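Local coordinates for extracellular solute-binding protein family 1 (Pseudothermotoga lettingae, PDB 5CI5) that binds alpha-D-tagatopyranose between its two lobes and probably delivers such sugars to an ABC transporter for uptake, at residues C138-Y143 with Y283-H288; H246-R251 with G265-P270. All blocks are in the same frame, centred on the assembly; numbering follows the deposited sequence.

Contact 1 of 2, residues C138-Y143 with Y283-H288; sequences CRLLLY and YSVALH. With T6T (alpha-D-tagatopyranose), chain C.
Leu141 with Ala286 and Tyr143 with Ser284 form the hydrogen-bonded pairs of an antiparallel ladder, strand 140-143 against strand 283-286. Leu141 N reaches Ala286 O at 2.9 Å, while Tyr143 N gives Ser284 O a straighter bond (163°). Leu142 and Val285 are the non-hydrogen-bonded pair between them. On their face of the sheet Leu142 CD1 touches both Val285 CG1 and, at 3.8 Å, Tyr283 CD2, and Leu140 CD1 meets Val285 CB. On the other face the Tyr143 ring, its CG placed between backbone N and carbonyl carbon (chi1 67°), lies along the neighbouring strand, CE1 4.1 Å from Ala286 CB and OH 3.7 Å from Ser284 CB. Water 2, in the ring plane, joins Tyr143 OH to Val285 O; the hydroxyl also bonds Pro155 O. With an alanine here, water 2 and Pro155 O would probably lose their hydroxyl partner and a gap would open beside Ser284 CB and the Ala286 methyl. Past the ladder, water 1 links Arg139 O to His288 N, and Arg139 turns to the sugar, NH1 to O3 at 2.8 Å. Strand 140-144 is the middle of three, flanked by 261-264 and 283-286, with helix 355-363 against Leu140, Tyr283 and Ser284.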
ATOM      1  N   CYS A 138       6.744  -1.734   1.916  1.00  8.90           N
ATOM      2  CA  CYS A 138       6.278  -3.108   2.063  1.00  8.85           C
ATOM      3  C   CYS A 138       5.482  -3.125   3.353  1.00 10.15           C
ATOM      4  O   CYS A 138       5.560  -2.190   4.165  1.00  9.06           O
ATOM      5  CB  CYS A 138       7.426  -4.132   2.072  1.00 10.26           C
ATOM      6  SG  CYS A 138       8.592  -3.992   3.408  1.00 12.54           S
ATOM      7  N   ARG A 139       4.676  -4.161   3.521  1.00  8.43           N
ATOM      8  CA  ARG A 139       3.769  -4.199   4.665  1.00  6.66           C
ATOM      9  C   ARG A 139       4.288  -5.059   5.786  1.00  8.63           C
ATOM     10  O   ARG A 139       4.872  -6.136   5.583  1.00  7.93           O
ATOM     11  CB  ARG A 139       2.376  -4.653   4.227  1.00  7.28           C
ATOM     12  CG  ARG A 139       1.471  -3.480   3.896  1.00  5.66           C
ATOM     13  CD  ARG A 139       0.171  -3.835   3.200  1.00  7.09           C
ATOM     14  NE  ARG A 139      -0.740  -2.686   3.254  1.00  7.28           N
ATOM     15  CZ  ARG A 139      -0.693  -1.633   2.443  1.00  7.25           C
ATOM     16  NH1 ARG A 139       0.198  -1.589   1.460  1.00  8.37           N
ATOM     17  NH2 ARG A 139      -1.558  -0.626   2.604  1.00  8.02           N
ATOM     18  N   LEU A 140       4.065  -4.521   6.974  1.00  7.38           N
ATOM     19  CA  LEU A 140       4.643  -5.007   8.228  1.00  6.27           C
ATOM     20  C   LEU A 140       3.641  -4.884   9.357  1.00  8.00           C
ATOM     21  O   LEU A 140       2.569  -4.289   9.191  1.00  8.30           O
ATOM     22  CB  LEU A 140       5.901  -4.212   8.584  1.00  9.50           C
ATOM     23  CG  LEU A 140       7.024  -4.189   7.552  1.00 18.72           C
ATOM     24  CD1 LEU A 140       7.945  -3.016   7.816  1.00 20.55           C
ATOM     25  CD2 LEU A 140       7.786  -5.486   7.595  1.00 16.42           C
ATOM     26  N   LEU A 141       3.999  -5.453  10.501  1.00  8.98           N
ATOM     27  CA  LEU A 141       3.290  -5.140  11.733  1.00  9.65           C
ATOM     28  C   LEU A 141       3.731  -3.754  12.197  1.00  8.65           C
ATOM     29  O   LEU A 141       4.919  -3.515  12.406  1.00 11.15           O
ATOM     30  CB  LEU A 141       3.570  -6.177  12.801  1.00  7.55           C
ATOM     31  CG  LEU A 141       2.836  -5.999  14.109  1.00  8.24           C
ATOM     32  CD1 LEU A 141       1.372  -6.381  13.949  1.00 13.52           C
ATOM     33  CD2 LEU A 141       3.493  -6.804  15.222  1.00 10.07           C
ATOM     34  N   LEU A 142       2.750  -2.866  12.326  1.00  7.51           N
ATOM     35  CA  LEU A 142       2.891  -1.561  12.988  1.00  7.34           C
ATOM     36  C   LEU A 142       2.338  -1.682  14.391  1.00  6.64           C
ATOM     37  O   LEU A 142       1.238  -2.192  14.557  1.00 10.28           O
ATOM     38  CB  LEU A 142       2.120  -0.499  12.189  1.00  8.61           C
ATOM     39  CG  LEU A 142       2.151   0.942  12.685  1.00  8.90           C
ATOM     40  CD1 LEU A 142       3.527   1.576  12.491  1.00 10.44           C
ATOM     41  CD2 LEU A 142       1.082   1.757  11.925  1.00  8.97           C
ATOM     42  N   TYR A 143       3.088  -1.257  15.406  1.00  9.54           N
ATOM     43  CA  TYR A 143       2.600  -1.441  16.757  1.00 12.27           C
ATOM     44  C   TYR A 143       3.045  -0.344  17.706  1.00 11.86           C
ATOM     45  O   TYR A 143       4.024   0.359  17.465  1.00 10.14           O
ATOM     46  CB  TYR A 143       3.034  -2.826  17.277  1.00  8.72           C
ATOM     47  CG  TYR A 143       4.522  -3.014  17.493  1.00  8.99           C
ATOM     48  CD1 TYR A 143       5.358  -3.380  16.434  1.00 12.17           C
ATOM     49  CD2 TYR A 143       5.090  -2.871  18.759  1.00 13.62           C
ATOM     50  CE1 TYR A 143       6.708  -3.565  16.623  1.00 15.17           C
ATOM     51  CE2 TYR A 143       6.450  -3.054  18.954  1.00 18.12           C
ATOM     52  CZ  TYR A 143       7.248  -3.409  17.890  1.00 22.95           C
ATOM     53  OH  TYR A 143       8.599  -3.594  18.072  1.00 24.15           O
ATOM     54  N   TYR A 283       6.387   3.960  18.853  1.00 11.98           N
ATOM     55  CA  TYR A 283       5.793   2.978  17.957  1.00 12.09           C
ATOM     56  C   TYR A 283       6.908   2.371  17.133  1.00 12.35           C
ATOM     57  O   TYR A 283       7.986   2.965  16.992  1.00 11.97           O
ATOM     58  CB  TYR A 283       4.734   3.620  17.049  1.00 10.97           C
ATOM     59  CG  TYR A 283       5.321   4.461  15.936  1.00 11.99           C
ATOM     60  CD1 TYR A 283       5.556   5.826  16.123  1.00 11.97           C
ATOM     61  CD2 TYR A 283       5.649   3.903  14.696  1.00 11.46           C
ATOM     62  CE1 TYR A 283       6.099   6.588  15.140  1.00 12.68           C
ATOM     63  CE2 TYR A 283       6.187   4.663  13.700  1.00 13.43           C
ATOM     64  CZ  TYR A 283       6.405   6.011  13.917  1.00 14.59           C
ATOM     65  OH  TYR A 283       6.949   6.798  12.930  1.00 15.55           O
ATOM     66  N   SER A 284       6.687   1.165  16.600  1.00 10.28           N
ATOM     67  CA  SER A 284       7.669   0.571  15.709  1.00 11.72           C
ATOM     68  C   SER A 284       7.034  -0.344  14.678  1.00 12.66           C
ATOM     69  O   SER A 284       5.798  -0.392  14.550  1.00 10.31           O
ATOM     70  CB  SER A 284       8.703  -0.210  16.495  1.00 18.78           C
ATOM     71  OG  SER A 284       9.848  -0.377  15.672  1.00 18.75           O
ATOM     72  N   VAL A 285       7.888  -1.043  13.936  1.00 10.05           N
ATOM     73  CA  VAL A 285       7.442  -2.021  12.972  1.00  9.99           C
ATOM     74  C   VAL A 285       8.234  -3.297  13.162  1.00 12.45           C
ATOM     75  O   VAL A 285       9.314  -3.287  13.736  1.00 13.14           O
ATOM     76  CB  VAL A 285       7.611  -1.524  11.517  1.00 12.89           C
ATOM     77  CG1 VAL A 285       6.702  -0.348  11.261  1.00 10.97           C
ATOM     78  CG2 VAL A 285       9.067  -1.144  11.256  1.00  9.89           C
ATOM     79  N   ALA A 286       7.680  -4.399  12.678  1.00 10.24           N
ATOM     80  CA  ALA A 286       8.340  -5.689  12.705  1.00  7.71           C
ATOM     81  C   ALA A 286       7.784  -6.519  11.583  1.00 10.03           C
ATOM     82  O   ALA A 286       6.681  -6.256  11.095  1.00  8.99           O
ATOM     83  CB  ALA A 286       8.122  -6.394  14.030  1.00 10.77           C
ATOM     84  N   LEU A 287       8.526  -7.536  11.176  1.00 10.09           N
ATOM     85  CA  LEU A 287       7.972  -8.524  10.270  1.00  9.96           C
ATOM     86  C   LEU A 287       6.609  -8.989  10.799  1.00  6.41           C
ATOM     87  O   LEU A 287       6.470  -9.310  11.979  1.00 10.01           O
ATOM     88  CB  LEU A 287       8.928  -9.703  10.147  1.00 11.54           C
ATOM     89  CG  LEU A 287       8.519 -10.868   9.256  1.00  8.72           C
ATOM     90  CD1 LEU A 287       8.358 -10.445   7.800  1.00 10.55           C
ATOM     91  CD2 LEU A 287       9.574 -11.964   9.364  1.00 13.35           C
ATOM     92  N   HIS A 288       5.590  -9.016   9.942  1.00  7.99           N
ATOM     93  CA  HIS A 288       4.289  -9.385  10.452  1.00  8.32           C
ATOM     94  C   HIS A 288       4.351 -10.838  10.950  1.00  7.57           C
ATOM     95  O   HIS A 288       4.976 -11.709  10.319  1.00  8.90           O
ATOM     96  CB  HIS A 288       3.194  -9.228   9.395  1.00  6.82           C
ATOM     97  CG  HIS A 288       1.797  -9.252   9.950  1.00  7.98           C
ATOM     98  ND1 HIS A 288       1.138 -10.420  10.266  1.00  7.06           N
ATOM     99  CD2 HIS A 288       0.928  -8.247  10.211  1.00  6.26           C
ATOM    100  CE1 HIS A 288      -0.078 -10.132  10.698  1.00  7.93           C
ATOM    101  NE2 HIS A 288      -0.222  -8.813  10.695  1.00  8.05           N
TER
HETATM  102  O3  T6T C 501       1.014   0.410  -0.337  1.00  7.87           O
HETATM  103  C3  T6T C 501       0.364   1.507  -0.970  1.00  7.35           C
HETATM  104  C4  T6T C 501      -0.534   0.968  -2.083  1.00  6.93           C
HETATM  105  O4  T6T C 501       0.229   0.141  -2.972  1.00  7.46           O
HETATM  106  C5  T6T C 501      -1.657   0.182  -1.441  1.00  6.51           C
HETATM  107  O5  T6T C 501      -2.534  -0.337  -2.442  1.00  8.17           O
HETATM  108  C6  T6T C 501      -2.414   1.057  -0.448  1.00  6.41           C
HETATM  109  O6  T6T C 501      -1.509   1.509   0.558  1.00  8.35           O
HETATM  110  C2  T6T C 501      -0.418   2.279   0.043  1.00  5.91           C
HETATM  111  O2  T6T C 501      -0.925   3.478  -0.555  1.00  7.34           O
HETATM  112  C1  T6T C 501       0.462   2.672   1.250  1.00  8.87           C
HETATM  113  O1  T6T C 501       1.603   3.367   0.903  1.00  8.76           O
HETATM  114  O   HOH W   1       5.648  -8.344   7.044  1.00  8.16           O
HETATM  115  O   HOH W   2      10.417  -4.303  16.061  1.00 22.81           O

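Contact 2 of 2, residues H246-R251 with G265-P270. With T6T (alpha-D-tagatopyranose), chain C.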
ATOM      1  N   HIS A 246     -10.329   0.208   8.493  1.00  9.03           N
ATOM      2  CA  HIS A 246      -9.163  -0.394   7.867  1.00  9.20           C
ATOM      3  C   HIS A 246      -7.880   0.227   8.425  1.00  7.83           C
ATOM      4  O   HIS A 246      -7.925   1.109   9.300  1.00  9.49           O
ATOM      5  CB  HIS A 246      -9.223  -0.261   6.325  1.00 10.52           C
ATOM      6  CG  HIS A 246      -9.405   1.141   5.839  1.00  6.24           C
ATOM      7  ND1 HIS A 246      -8.520   2.152   6.129  1.00  9.45           N
ATOM      8  CD2 HIS A 246     -10.347   1.678   5.024  1.00  8.30           C
ATOM      9  CE1 HIS A 246      -8.923   3.265   5.535  1.00 13.29           C
ATOM     10  NE2 HIS A 246     -10.033   3.008   4.870  1.00 11.26           N
ATOM     11  N   GLU A 247      -6.753  -0.238   7.880  1.00  8.70           N
ATOM     12  CA  GLU A 247      -5.413   0.217   8.260  1.00  7.50           C
ATOM     13  C   GLU A 247      -5.279   1.693   8.613  1.00  8.20           C
ATOM     14  O   GLU A 247      -4.588   2.025   9.574  1.00  7.28           O
ATOM     15  CB  GLU A 247      -4.414  -0.012   7.130  1.00  6.36           C
ATOM     16  CG  GLU A 247      -4.132  -1.414   6.735  1.00  8.54           C
ATOM     17  CD  GLU A 247      -3.166  -1.467   5.559  1.00  9.92           C
ATOM     18  OE1 GLU A 247      -2.784  -0.392   5.050  1.00  9.32           O
ATOM     19  OE2 GLU A 247      -2.801  -2.577   5.142  1.00  8.69           O
ATOM     20  N   ASP A 248      -5.849   2.585   7.797  1.00  9.57           N
ATOM     21  CA  ASP A 248      -5.587   4.002   7.992  1.00  7.78           C
ATOM     22  C   ASP A 248      -6.342   4.498   9.229  1.00  9.15           C
ATOM     23  O   ASP A 248      -5.795   5.265  10.024  1.00 10.24           O
ATOM     24  CB  ASP A 248      -5.964   4.805   6.760  1.00  8.39           C
ATOM     25  CG  ASP A 248      -5.170   4.392   5.533  1.00  8.22           C
ATOM     26  OD1 ASP A 248      -3.939   4.229   5.676  1.00  8.93           O
ATOM     27  OD2 ASP A 248      -5.747   4.279   4.421  1.00  8.99           O
ATOM     28  N   ASP A 249      -7.574   4.020   9.403  1.00  8.79           N
ATOM     29  CA  ASP A 249      -8.337   4.270  10.617  1.00  8.26           C
ATOM     30  C   ASP A 249      -7.579   3.740  11.844  1.00 10.95           C
ATOM     31  O   ASP A 249      -7.446   4.425  12.869  1.00  9.55           O
ATOM     32  CB  ASP A 249      -9.711   3.613  10.518  1.00  8.97           C
ATOM     33  CG  ASP A 249     -10.468   4.041   9.292  1.00 11.86           C
ATOM     34  OD1 ASP A 249     -10.531   5.261   9.055  1.00 14.18           O
ATOM     35  OD2 ASP A 249     -10.977   3.164   8.552  1.00 11.22           O
ATOM     36  N   TYR A 250      -7.044   2.533  11.720  1.00  9.98           N
ATOM     37  CA  TYR A 250      -6.331   1.917  12.845  1.00  9.15           C
ATOM     38  C   TYR A 250      -5.067   2.699  13.198  1.00  7.02           C
ATOM     39  O   TYR A 250      -4.708   2.770  14.377  1.00  8.21           O
ATOM     40  CB  TYR A 250      -6.011   0.454  12.544  1.00  6.27           C
ATOM     41  CG  TYR A 250      -7.253  -0.397  12.342  1.00  8.79           C
ATOM     42  CD1 TYR A 250      -8.382  -0.209  13.131  1.00  8.27           C
ATOM     43  CD2 TYR A 250      -7.313  -1.379  11.342  1.00  7.64           C
ATOM     44  CE1 TYR A 250      -9.510  -0.983  12.952  1.00  9.63           C
ATOM     45  CE2 TYR A 250      -8.440  -2.139  11.148  1.00  7.87           C
ATOM     46  CZ  TYR A 250      -9.543  -1.941  11.959  1.00  8.18           C
ATOM     47  OH  TYR A 250     -10.673  -2.691  11.819  1.00 10.60           O
ATOM     48  N   ARG A 251      -4.378   3.265  12.206  1.00  9.24           N
ATOM     49  CA  ARG A 251      -3.189   4.077  12.468  1.00  7.54           C
ATOM     50  C   ARG A 251      -3.583   5.315  13.266  1.00  8.90           C
ATOM     51  O   ARG A 251      -2.898   5.712  14.210  1.00  8.85           O
ATOM     52  CB  ARG A 251      -2.491   4.488  11.163  1.00  8.15           C
ATOM     53  CG  ARG A 251      -1.240   5.304  11.357  1.00  9.81           C
ATOM     54  CD  ARG A 251      -0.716   5.878  10.041  1.00 10.29           C
ATOM     55  NE  ARG A 251      -1.665   6.798   9.426  1.00 10.85           N
ATOM     56  CZ  ARG A 251      -2.367   6.547   8.316  1.00 11.85           C
ATOM     57  NH1 ARG A 251      -2.243   5.408   7.638  1.00 10.16           N
ATOM     58  NH2 ARG A 251      -3.192   7.473   7.857  1.00 10.79           N
ATOM     59  N   GLY A 265       3.373   0.347   7.445  1.00  9.68           N
ATOM     60  CA  GLY A 265       4.670   0.393   6.785  1.00  9.19           C
ATOM     61  C   GLY A 265       5.206   1.812   6.745  1.00  9.22           C
ATOM     62  O   GLY A 265       4.724   2.681   7.482  1.00  8.32           O
ATOM     63  N   PRO A 266       6.204   2.071   5.886  1.00  9.52           N
ATOM     64  CA  PRO A 266       6.895   3.372   5.981  1.00 10.04           C
ATOM     65  C   PRO A 266       6.046   4.589   5.651  1.00 10.09           C
ATOM     66  O   PRO A 266       6.374   5.666   6.146  1.00 12.16           O
ATOM     67  CB  PRO A 266       8.071   3.201   4.992  1.00 12.32           C
ATOM     68  CG  PRO A 266       7.698   2.065   4.108  1.00  8.48           C
ATOM     69  CD  PRO A 266       6.913   1.131   5.010  1.00 10.69           C
ATOM     70  N   TRP A 267       4.958   4.456   4.885  1.00  8.61           N
ATOM     71  CA  TRP A 267       4.053   5.602   4.681  1.00  8.98           C
ATOM     72  C   TRP A 267       3.360   6.017   5.981  1.00  8.72           C
ATOM     73  O   TRP A 267       2.937   7.169   6.133  1.00  9.99           O
ATOM     74  CB  TRP A 267       2.998   5.290   3.609  1.00 10.39           C
ATOM     75  CG  TRP A 267       1.971   4.323   4.078  1.00  9.00           C
ATOM     76  CD1 TRP A 267       0.744   4.622   4.589  1.00  8.39           C
ATOM     77  CD2 TRP A 267       2.074   2.898   4.093  1.00  7.59           C
ATOM     78  NE1 TRP A 267       0.080   3.474   4.939  1.00  7.29           N
ATOM     79  CE2 TRP A 267       0.876   2.394   4.649  1.00  6.71           C
ATOM     80  CE3 TRP A 267       3.065   1.993   3.696  1.00  9.68           C
ATOM     81  CZ2 TRP A 267       0.654   1.034   4.821  1.00  6.61           C
ATOM     82  CZ3 TRP A 267       2.831   0.648   3.849  1.00 10.27           C
ATOM     83  CH2 TRP A 267       1.633   0.178   4.403  1.00  8.23           C
ATOM     84  N   SER A 268       3.245   5.077   6.918  1.00  7.81           N
ATOM     85  CA  SER A 268       2.581   5.307   8.175  1.00  7.27           C
ATOM     86  C   SER A 268       3.312   6.297   9.052  1.00  7.19           C
ATOM     87  O   SER A 268       2.711   6.917   9.925  1.00  9.85           O
ATOM     88  CB  SER A 268       2.449   4.012   8.973  1.00  7.43           C
ATOM     89  OG  SER A 268       1.851   2.988   8.213  1.00  9.62           O
ATOM     90  N   PHE A 269       4.622   6.408   8.855  1.00  8.47           N
ATOM     91  CA  PHE A 269       5.443   7.119   9.824  1.00 11.67           C
ATOM     92  C   PHE A 269       5.142   8.626   9.887  1.00 11.66           C
ATOM     93  O   PHE A 269       4.821   9.122  10.971  1.00 12.58           O
ATOM     94  CB  PHE A 269       6.919   6.870   9.546  1.00 10.25           C
ATOM     95  CG  PHE A 269       7.328   5.419   9.572  1.00  7.39           C
ATOM     96  CD1 PHE A 269       6.547   4.432  10.162  1.00  8.32           C
ATOM     97  CD2 PHE A 269       8.537   5.049   9.016  1.00  8.78           C
ATOM     98  CE1 PHE A 269       6.976   3.107  10.182  1.00 10.41           C
ATOM     99  CE2 PHE A 269       8.957   3.722   9.051  1.00  8.62           C
ATOM    100  CZ  PHE A 269       8.185   2.759   9.620  1.00 11.41           C
ATOM    101  N   PRO A 270       5.204   9.356   8.758  1.00  9.00           N
ATOM    102  CA  PRO A 270       4.852  10.783   8.869  1.00 10.55           C
ATOM    103  C   PRO A 270       3.398  11.005   9.266  1.00 10.94           C
ATOM    104  O   PRO A 270       3.062  11.994   9.945  1.00 12.07           O
ATOM    105  CB  PRO A 270       5.142  11.331   7.461  1.00 11.33           C
ATOM    106  CG  PRO A 270       5.124  10.118   6.552  1.00 11.01           C
ATOM    107  CD  PRO A 270       5.689   9.013   7.409  1.00  9.33           C
TER
HETATM  108  O3  T6T C 501       1.014   0.410  -0.337  1.00  7.87           O
HETATM  109  C3  T6T C 501       0.364   1.507  -0.970  1.00  7.35           C
HETATM  110  C4  T6T C 501      -0.534   0.968  -2.083  1.00  6.93           C
HETATM  111  O4  T6T C 501       0.229   0.141  -2.972  1.00  7.46           O
HETATM  112  C5  T6T C 501      -1.657   0.182  -1.441  1.00  6.51           C
HETATM  113  O5  T6T C 501      -2.534  -0.337  -2.442  1.00  8.17           O
HETATM  114  C6  T6T C 501      -2.414   1.057  -0.448  1.00  6.41           C
HETATM  115  O6  T6T C 501      -1.509   1.509   0.558  1.00  8.35           O
HETATM  116  C2  T6T C 501      -0.418   2.279   0.043  1.00  5.91           C
HETATM  117  O2  T6T C 501      -0.925   3.478  -0.555  1.00  7.34           O
HETATM  118  C1  T6T C 501       0.462   2.672   1.250  1.00  8.87           C
HETATM  119  O1  T6T C 501       1.603   3.367   0.903  1.00  8.76           O
HETATM  120  O   HOH W   3      -2.302   2.171   6.017  1.00  9.43           O
HETATM  121  O   HOH W   4      -0.763   2.820   8.223  1.00  9.64           O
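Trp267 and Ser268 face Glu247, Asp248 and Arg251 where the starts of two helices of a periplasmic-binding-protein fold meet beside the sugar site. Helix 247-255 opens with a capping box: His246 N bonds Asp249 OD2, and His246 ND1, in its ring plane, accepts from Asp248 N. Residues 265-268 make a type I turn leading into helix 268-275.

The closely packed part is the Trp267 indole, which is gripped from both faces. Its first torsion (chi1 72°) folds the ring back over its own turn, so that one face lies against Gly265 N and Ser268 OG, which are hydrogen-bonded to each other. Over the opposite face lies the hydroxymethyl group of the sugar, with T6T C1 3.3 Å above the ring centre and T6T O1 3.3 Å from Trp267 CD2. At the ring edge Glu247 OE1, whose main partner is Arg139, comes to 3.7 Å from Trp267 CZ2, its carboxylate plane tilted 27° from the ring, while the Asp248 carboxylate is nearly perpendicular to it.

The looser side is bridged by water, with no direct hydrogen bond between the two segments. Arg251 lays CD 3.8 Å from Ser268 CB; beyond it the bend at chi3 (63°) turns NH1 back to Asp248 OD1 in a salt bridge of 2.8 Å. Water 4 spans from Arg251 NH1 to Ser268 OG. Asp248 OD2 is taken by His191 and Gln32, the latter a pocket residue, so the carboxylate ties this helix start to the sugar site. Water 3, in the indole plane, accepts from Trp267 NE1 at 2.9 Å and donates to both Glu247 OE1 and Asp248 OD1.

In the fold
Contacts 1 and 2 have centres about 10 Å apart and contribute adjacent groups to the wall of one tagatose pocket. Arg139 joins them: its NH2 forms a salt bridge with Glu247 OE1 at 2.7 Å, and its CZ packs 3.5 Å from Trp267 CH2. Glu247 is thus a second-shell residue that probably helps to hold the guanidinium toward the sugar, whose O6 also takes a bond from NH2. Away from the ligand, Phe269 lies on the sheet of contact 1, CE1 3.6 Å from Val285 CG1; helix 268-275 is the element before strand 283-286 in the chain. Gln32, Asp85, Tyr135, Asp137, Trp301 and Arg370 supply further hydrogen bonds to the sugar.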